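Local coordinates for periplasmic binding protein/LacI transcriptional regulator (Burkholderia multivorans, PDB 4YLE), which probably serves as the periplasmic solute-binding component of an ABC transporter, capturing a simple sugar between two lobes for delivery to the membrane permease, at residues 100-104 / 174-178; 281-285 / 307-311. One frame throughout, in Å; residues are numbered along the deposited sequence.

Both contacts lie in the two-lobed body of a type I periplasmic binding protein. From the N terminus, the chain builds most of the seven-stranded sheet first; the loop after strand 95-98 supplies residues 100-104. Contact 1 then closes a loop of 69 residues, when the chain has entered the four-stranded sheet and reaches the start of helix 177-193, so it bridges the two lobes. Contact 2 follows in series, neither nested in the first nor crossing it: helix 279-295 and strand 308-314, which has rejoined the seven-stranded sheet, close a short 21-residue connection, partly unmodelled, within one lobe. The two centres lie 18 Å apart.

Contact 1: residues 100-104 / 174-178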
ATOM      1  N   PRO A 100       7.177   4.230   2.033  1.00 21.80           N
ATOM      2  CA  PRO A 100       7.729   5.133   1.009  1.00 24.05           C
ATOM      3  C   PRO A 100       6.856   5.275  -0.233  1.00 24.23           C
ATOM      4  O   PRO A 100       6.264   4.291  -0.695  1.00 23.09           O
ATOM      5  CB  PRO A 100       9.077   4.483   0.673  1.00 26.63           C
ATOM      6  CG  PRO A 100       8.941   3.071   1.039  1.00 25.58           C
ATOM      7  CD  PRO A 100       7.988   3.007   2.193  1.00 22.37           C
ATOM      8  N   ALA A 101       6.776   6.494  -0.756  1.00 26.08           N
ATOM      9  CA  ALA A 101       5.940   6.793  -1.921  1.00 25.36           C
ATOM     10  C   ALA A 101       6.548   6.252  -3.218  1.00 32.63           C
ATOM     11  O   ALA A 101       5.837   6.082  -4.228  1.00 27.15           O
ATOM     12  CB  ALA A 101       5.724   8.289  -2.038  1.00 26.52           C
ATOM     13  N   ASP A 102       7.860   6.012  -3.171  1.00 29.26           N
ATOM     14  CA  ASP A 102       8.658   5.511  -4.294  1.00 31.21           C
ATOM     15  C   ASP A 102       9.693   4.539  -3.731  1.00 38.47           C
ATOM     16  O   ASP A 102      10.371   4.878  -2.773  1.00 31.90           O
ATOM     17  CB  ASP A 102       9.342   6.675  -5.004  1.00 33.99           C
ATOM     18  CG  ASP A 102      10.015   6.271  -6.294  1.00 41.66           C
ATOM     19  OD1 ASP A 102      10.840   5.334  -6.284  1.00 38.56           O
ATOM     20  OD2 ASP A 102       9.731   6.917  -7.327  1.00 47.27           O
ATOM     21  N   SER A 103       9.798   3.337  -4.287  1.00 32.01           N
ATOM     22  CA  SER A 103      10.685   2.309  -3.713  1.00 32.46           C
ATOM     23  C   SER A 103      12.187   2.586  -3.933  1.00 35.62           C
ATOM     24  O   SER A 103      13.040   2.032  -3.241  1.00 36.18           O
ATOM     25  CB  SER A 103      10.326   0.951  -4.298  1.00 32.35           C
ATOM     26  OG  SER A 103       9.096   0.498  -3.724  1.00 29.22           O
ATOM     27  N   LYS A 104      12.491   3.420  -4.916  1.00 37.84           N
ATOM     28  CA  LYS A 104      13.887   3.815  -5.160  1.00 41.10           C
ATOM     29  C   LYS A 104      14.230   5.213  -4.654  1.00 41.72           C
ATOM     30  O   LYS A 104      15.329   5.457  -4.116  1.00 43.38           O
ATOM     31  CB  LYS A 104      14.197   3.749  -6.659  1.00 43.95           C
ATOM     32  CG  LYS A 104      14.179   2.350  -7.235  1.00 44.44           C
ATOM     33  CD  LYS A 104      14.867   2.321  -8.597  1.00 48.20           C
ATOM     34  CE  LYS A 104      14.307   1.270  -9.526  1.00 66.34           C
ATOM     35  NZ  LYS A 104      12.937   1.635  -9.995  1.00 70.96           N
ATOM     36  N   SER A 174       3.654   2.571 -10.659  1.00 24.48           N
ATOM     37  CA  SER A 174       4.399   1.443 -11.239  1.00 27.85           C
ATOM     38  C   SER A 174       5.836   1.269 -10.723  1.00 28.14           C
ATOM     39  O   SER A 174       6.421   0.199 -10.876  1.00 37.67           O
ATOM     40  CB  SER A 174       4.401   1.576 -12.762  1.00 32.88           C
ATOM     41  OG  SER A 174       3.061   1.501 -13.223  1.00 35.20           O
ATOM     42  N   THR A 175       6.368   2.275 -10.045  1.00 30.35           N
ATOM     43  CA  THR A 175       7.710   2.196  -9.486  1.00 35.66           C
ATOM     44  C   THR A 175       7.689   1.792  -8.013  1.00 42.06           C
ATOM     45  O   THR A 175       8.641   2.043  -7.265  1.00 39.17           O
ATOM     46  CB  THR A 175       8.406   3.528  -9.623  1.00 35.43           C
ATOM     47  OG1 THR A 175       7.585   4.531  -9.023  1.00 38.69           O
ATOM     48  CG2 THR A 175       8.631   3.858 -11.112  1.00 41.32           C
ATOM     49  N   THR A 176       6.589   1.196  -7.580  1.00 29.80           N
ATOM     50  CA  THR A 176       6.543   0.686  -6.217  1.00 26.57           C
ATOM     51  C   THR A 176       6.486  -0.816  -6.242  1.00 29.05           C
ATOM     52  O   THR A 176       5.839  -1.432  -7.088  1.00 24.18           O
ATOM     53  CB  THR A 176       5.352   1.245  -5.402  1.00 23.45           C
ATOM     54  OG1 THR A 176       4.101   0.888  -6.014  1.00 24.80           O
ATOM     55  CG2 THR A 176       5.459   2.741  -5.296  1.00 23.47           C
ATOM     56  N   THR A 177       7.201  -1.401  -5.296  1.00 25.69           N
ATOM     57  CA  THR A 177       7.175  -2.829  -5.136  1.00 26.66           C
ATOM     58  C   THR A 177       5.753  -3.319  -4.903  1.00 26.95           C
ATOM     59  O   THR A 177       5.339  -4.316  -5.495  1.00 22.67           O
ATOM     60  CB  THR A 177       8.089  -3.250  -3.980  1.00 25.63           C
ATOM     61  OG1 THR A 177       9.382  -2.709  -4.215  1.00 30.70           O
ATOM     62  CG2 THR A 177       8.164  -4.760  -3.869  1.00 29.12           C
ATOM     63  N   ASN A 178       4.969  -2.625  -4.083  1.00 21.22           N
ATOM     64  CA  ASN A 178       3.675  -3.205  -3.750  1.00 20.09           C
ATOM     65  C   ASN A 178       2.730  -3.154  -4.944  1.00 19.68           C
ATOM     66  O   ASN A 178       1.952  -4.074  -5.144  1.00 19.32           O
ATOM     67  CB  ASN A 178       3.052  -2.582  -2.483  1.00 20.10           C
ATOM     68  CG  ASN A 178       2.871  -1.094  -2.539  1.00 21.06           C
ATOM     69  OD1 ASN A 178       3.520  -0.383  -3.288  1.00 22.43           O
ATOM     70  ND2 ASN A 178       1.983  -0.600  -1.678  1.00 25.92           N
TER
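A serine from one lobe meets the first turn of a helix in the other: Ser103 OG accepts the backbone N-H of Thr177 at 3.1 Å, nearly straight at 169°. The Ser103 side chain reaches this N-H because OG lies anti to its own carbonyl carbon, chi1 -74°, and the serine comes within 5.1 Å of Thr176 between CA atoms. The same hydroxyl is hydrogen-bonded to the carbonyl oxygen of Arg126, as is Thr177 OG1, so a loop carbonyl gathers both side chains; Ser103 OG and Thr177 OG1 stand 3.3 Å apart. A weak bond from Ser103 N to Thr175 O, 3.4 Å long, joins the backbones beside it.

Packing fills in around these polar links. The methyl CG2 of Thr176 rests against the carbonyl oxygen of Ala101 at 3.5 Å, while the Thr176 hydroxyl turns to its own chain, bonded to Val173 O and to the backbone N of Ala179, as suits the N-cap of helix 177-193. At the more open margin the carboxylate of Asp102 passes obliquely by Thr175, with Asp102 OD2 3.6 Å from Thr175 OG1. Asp102 OD1 accepts from Lys104 N at 2.9 Å in an Asx turn and also from Ala105 N, which probably restrains the rotation of the carboxylate.

Nearby, Asn178 ND2 makes a weak hydrogen bond to the unknown ligand. A loop beyond a strand end of one sheet facing a helix N terminus of the other is the arrangement of the interlobe cleft in type I periplasmic binding proteins.

Contact 2: residues 281-285 / 307-311; sequences KQAVF and VETPV
Lys281 runs its aliphatic chain past Thr309 and across Pro310, where helix 279-295 packs against strand 308-314 in the layered alpha/beta lobe of this type I periplasmic binding protein. The lysine leaves the helix with CG anti to the backbone N, chi1 179°, and bends at its third and fourth torsions. Its CD comes 3.8 Å from the methyl CG2 of Thr309, the two side chains running past one another in opposite directions. Farther out, Lys281 CE meets the pyrrolidine ring of Pro310 at CD, also 3.8 Å away, with the lysine chain crossing that ring at about a right angle. The contact therefore uses the methylenes of the lysine.

Gln282, the next residue, turns deeper into the lobe. Its CG lies 3.8 Å from Thr309 OG1, again with side chains crossed roughly perpendicular, while its amide continues past the threonine so that NE2 donates to Gln277 O. Thr309 is thus flanked by successive helix residues, the methyl toward Lys281 and the hydroxyl oxygen toward Gln282. Gln282 and Thr309 both touch Pro144 of the adjoining strand 141-144.

One helical turn after Lys281, Phe285 extends the contact toward Val307. Its backbone N bonds to Lys281 O, and Lys281 CG sits over the centre of one ring face, 3.7 Å above the plane. The ring also touches Val142, and its CD2 lies 4.2 Å from Thr309 CG2. Near the ring plane, the same edge carbon CD2 meets the methyl CG1 of Val307 at 4.3 Å.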
ATOM      1  N   LYS A 281      -1.795  -2.411  12.062  1.00 13.26           N
ATOM      2  CA  LYS A 281      -0.804  -3.410  12.465  1.00 13.94           C
ATOM      3  C   LYS A 281       0.570  -3.094  11.889  1.00 14.04           C
ATOM      4  O   LYS A 281       1.555  -3.179  12.594  1.00 13.63           O
ATOM      5  CB  LYS A 281      -1.244  -4.806  12.023  1.00 15.27           C
ATOM      6  CG  LYS A 281      -0.232  -5.909  12.384  1.00 18.09           C
ATOM      7  CD  LYS A 281      -0.500  -7.170  11.556  1.00 24.92           C
ATOM      8  CE  LYS A 281      -1.503  -8.038  12.187  1.00 40.02           C
ATOM      9  NZ  LYS A 281      -0.995  -8.634  13.445  1.00 31.13           N
ATOM     10  N   GLN A 282       0.629  -2.717  10.610  1.00 11.62           N
ATOM     11  CA  GLN A 282       1.927  -2.446   9.989  1.00 11.93           C
ATOM     12  C   GLN A 282       2.645  -1.329  10.702  1.00 14.05           C
ATOM     13  O   GLN A 282       3.874  -1.445  11.010  1.00 15.07           O
ATOM     14  CB  GLN A 282       1.781  -2.121   8.522  1.00 14.89           C
ATOM     15  CG  GLN A 282       1.294  -3.288   7.708  1.00 17.17           C
ATOM     16  CD  GLN A 282       1.299  -2.972   6.247  1.00 15.31           C
ATOM     17  OE1 GLN A 282       2.306  -2.537   5.708  1.00 16.32           O
ATOM     18  NE2 GLN A 282       0.176  -3.222   5.577  1.00 14.43           N
ATOM     19  N   ALA A 283       1.913  -0.261  11.030  1.00 12.75           N
ATOM     20  CA  ALA A 283       2.536   0.875  11.693  1.00 13.64           C
ATOM     21  C   ALA A 283       2.934   0.509  13.129  1.00 14.70           C
ATOM     22  O   ALA A 283       4.009   0.893  13.600  1.00 18.13           O
ATOM     23  CB  ALA A 283       1.636   2.054  11.701  1.00 13.09           C
ATOM     24  N   VAL A 284       2.058  -0.182  13.844  1.00 12.67           N
ATOM     25  CA  VAL A 284       2.359  -0.537  15.218  1.00 13.69           C
ATOM     26  C   VAL A 284       3.573  -1.482  15.272  1.00 17.95           C
ATOM     27  O   VAL A 284       4.475  -1.285  16.091  1.00 15.86           O
ATOM     28  CB  VAL A 284       1.135  -1.172  15.936  1.00 15.31           C
ATOM     29  CG1 VAL A 284       1.509  -1.793  17.271  1.00 19.83           C
ATOM     30  CG2 VAL A 284       0.051  -0.089  16.151  1.00 14.59           C
ATOM     31  N   PHE A 285       3.624  -2.454  14.381  1.00 15.66           N
ATOM     32  CA  PHE A 285       4.705  -3.440  14.415  1.00 16.72           C
ATOM     33  C   PHE A 285       5.969  -2.728  13.939  1.00 15.91           C
ATOM     34  O   PHE A 285       7.070  -3.025  14.368  1.00 17.07           O
ATOM     35  CB  PHE A 285       4.401  -4.654  13.530  1.00 18.59           C
ATOM     36  CG  PHE A 285       3.497  -5.688  14.141  1.00 23.00           C
ATOM     37  CD1 PHE A 285       2.562  -5.372  15.117  1.00 21.08           C
ATOM     38  CD2 PHE A 285       3.553  -6.989  13.682  1.00 26.61           C
ATOM     39  CE1 PHE A 285       1.724  -6.345  15.631  1.00 27.05           C
ATOM     40  CE2 PHE A 285       2.737  -7.952  14.197  1.00 28.43           C
ATOM     41  CZ  PHE A 285       1.822  -7.633  15.171  1.00 30.68           C
ATOM     42  N   VAL A 307       9.602  -9.446   8.909  1.00 39.91           N
ATOM     43  CA  VAL A 307       8.312  -9.567   9.585  1.00 27.04           C
ATOM     44  C   VAL A 307       7.182  -9.473   8.575  1.00 25.57           C
ATOM     45  O   VAL A 307       6.851  -8.377   8.109  1.00 28.42           O
ATOM     46  CB  VAL A 307       8.103  -8.469  10.645  1.00 26.22           C
ATOM     47  CG1 VAL A 307       6.707  -8.597  11.299  1.00 38.03           C
ATOM     48  CG2 VAL A 307       9.215  -8.499  11.685  1.00 36.95           C
ATOM     49  N   GLU A 308       6.595 -10.616   8.223  1.00 24.58           N
ATOM     50  CA  GLU A 308       5.483 -10.598   7.281  1.00 27.55           C
ATOM     51  C   GLU A 308       4.188 -10.429   8.034  1.00 26.49           C
ATOM     52  O   GLU A 308       3.898 -11.184   8.957  1.00 29.09           O
ATOM     53  CB  GLU A 308       5.421 -11.871   6.443  1.00 33.12           C
ATOM     54  CG  GLU A 308       4.369 -11.767   5.337  1.00 26.32           C
ATOM     55  CD  GLU A 308       4.267 -13.020   4.506  1.00 33.15           C
ATOM     56  OE1 GLU A 308       5.330 -13.525   4.116  1.00 36.42           O
ATOM     57  OE2 GLU A 308       3.126 -13.494   4.262  1.00 30.59           O
ATOM     58  N   THR A 309       3.398  -9.449   7.615  1.00 21.71           N
ATOM     59  CA  THR A 309       2.091  -9.229   8.215  1.00 25.19           C
ATOM     60  C   THR A 309       1.054  -9.840   7.286  1.00 21.04           C
ATOM     61  O   THR A 309       1.288  -9.914   6.071  1.00 22.51           O
ATOM     62  CB  THR A 309       1.814  -7.732   8.448  1.00 21.74           C
ATOM     63  OG1 THR A 309       2.129  -6.993   7.275  1.00 17.38           O
ATOM     64  CG2 THR A 309       2.671  -7.170   9.541  1.00 19.59           C
ATOM     65  N   PRO A 310      -0.081 -10.297   7.842  1.00 18.30           N
ATOM     66  CA  PRO A 310      -1.002 -11.088   7.021  1.00 23.82           C
ATOM     67  C   PRO A 310      -1.917 -10.267   6.125  1.00 20.93           C
ATOM     68  O   PRO A 310      -2.102  -9.078   6.323  1.00 19.10           O
ATOM     69  CB  PRO A 310      -1.830 -11.837   8.063  1.00 21.76           C
ATOM     70  CG  PRO A 310      -1.840 -10.900   9.243  1.00 24.73           C
ATOM     71  CD  PRO A 310      -0.492 -10.273   9.256  1.00 24.61           C
ATOM     72  N   VAL A 311      -2.486 -10.946   5.134  1.00 22.40           N
ATOM     73  CA  VAL A 311      -3.501 -10.355   4.272  1.00 19.31           C
ATOM     74  C   VAL A 311      -4.697 -11.316   4.174  1.00 21.76           C
ATOM     75  O   VAL A 311      -4.525 -12.481   3.869  1.00 28.02           O
ATOM     76  CB  VAL A 311      -2.959 -10.098   2.880  1.00 16.31           C
ATOM     77  CG1 VAL A 311      -4.060  -9.510   2.006  1.00 18.38           C
ATOM     78  CG2 VAL A 311      -1.785  -9.161   2.926  1.00 17.69           C
TER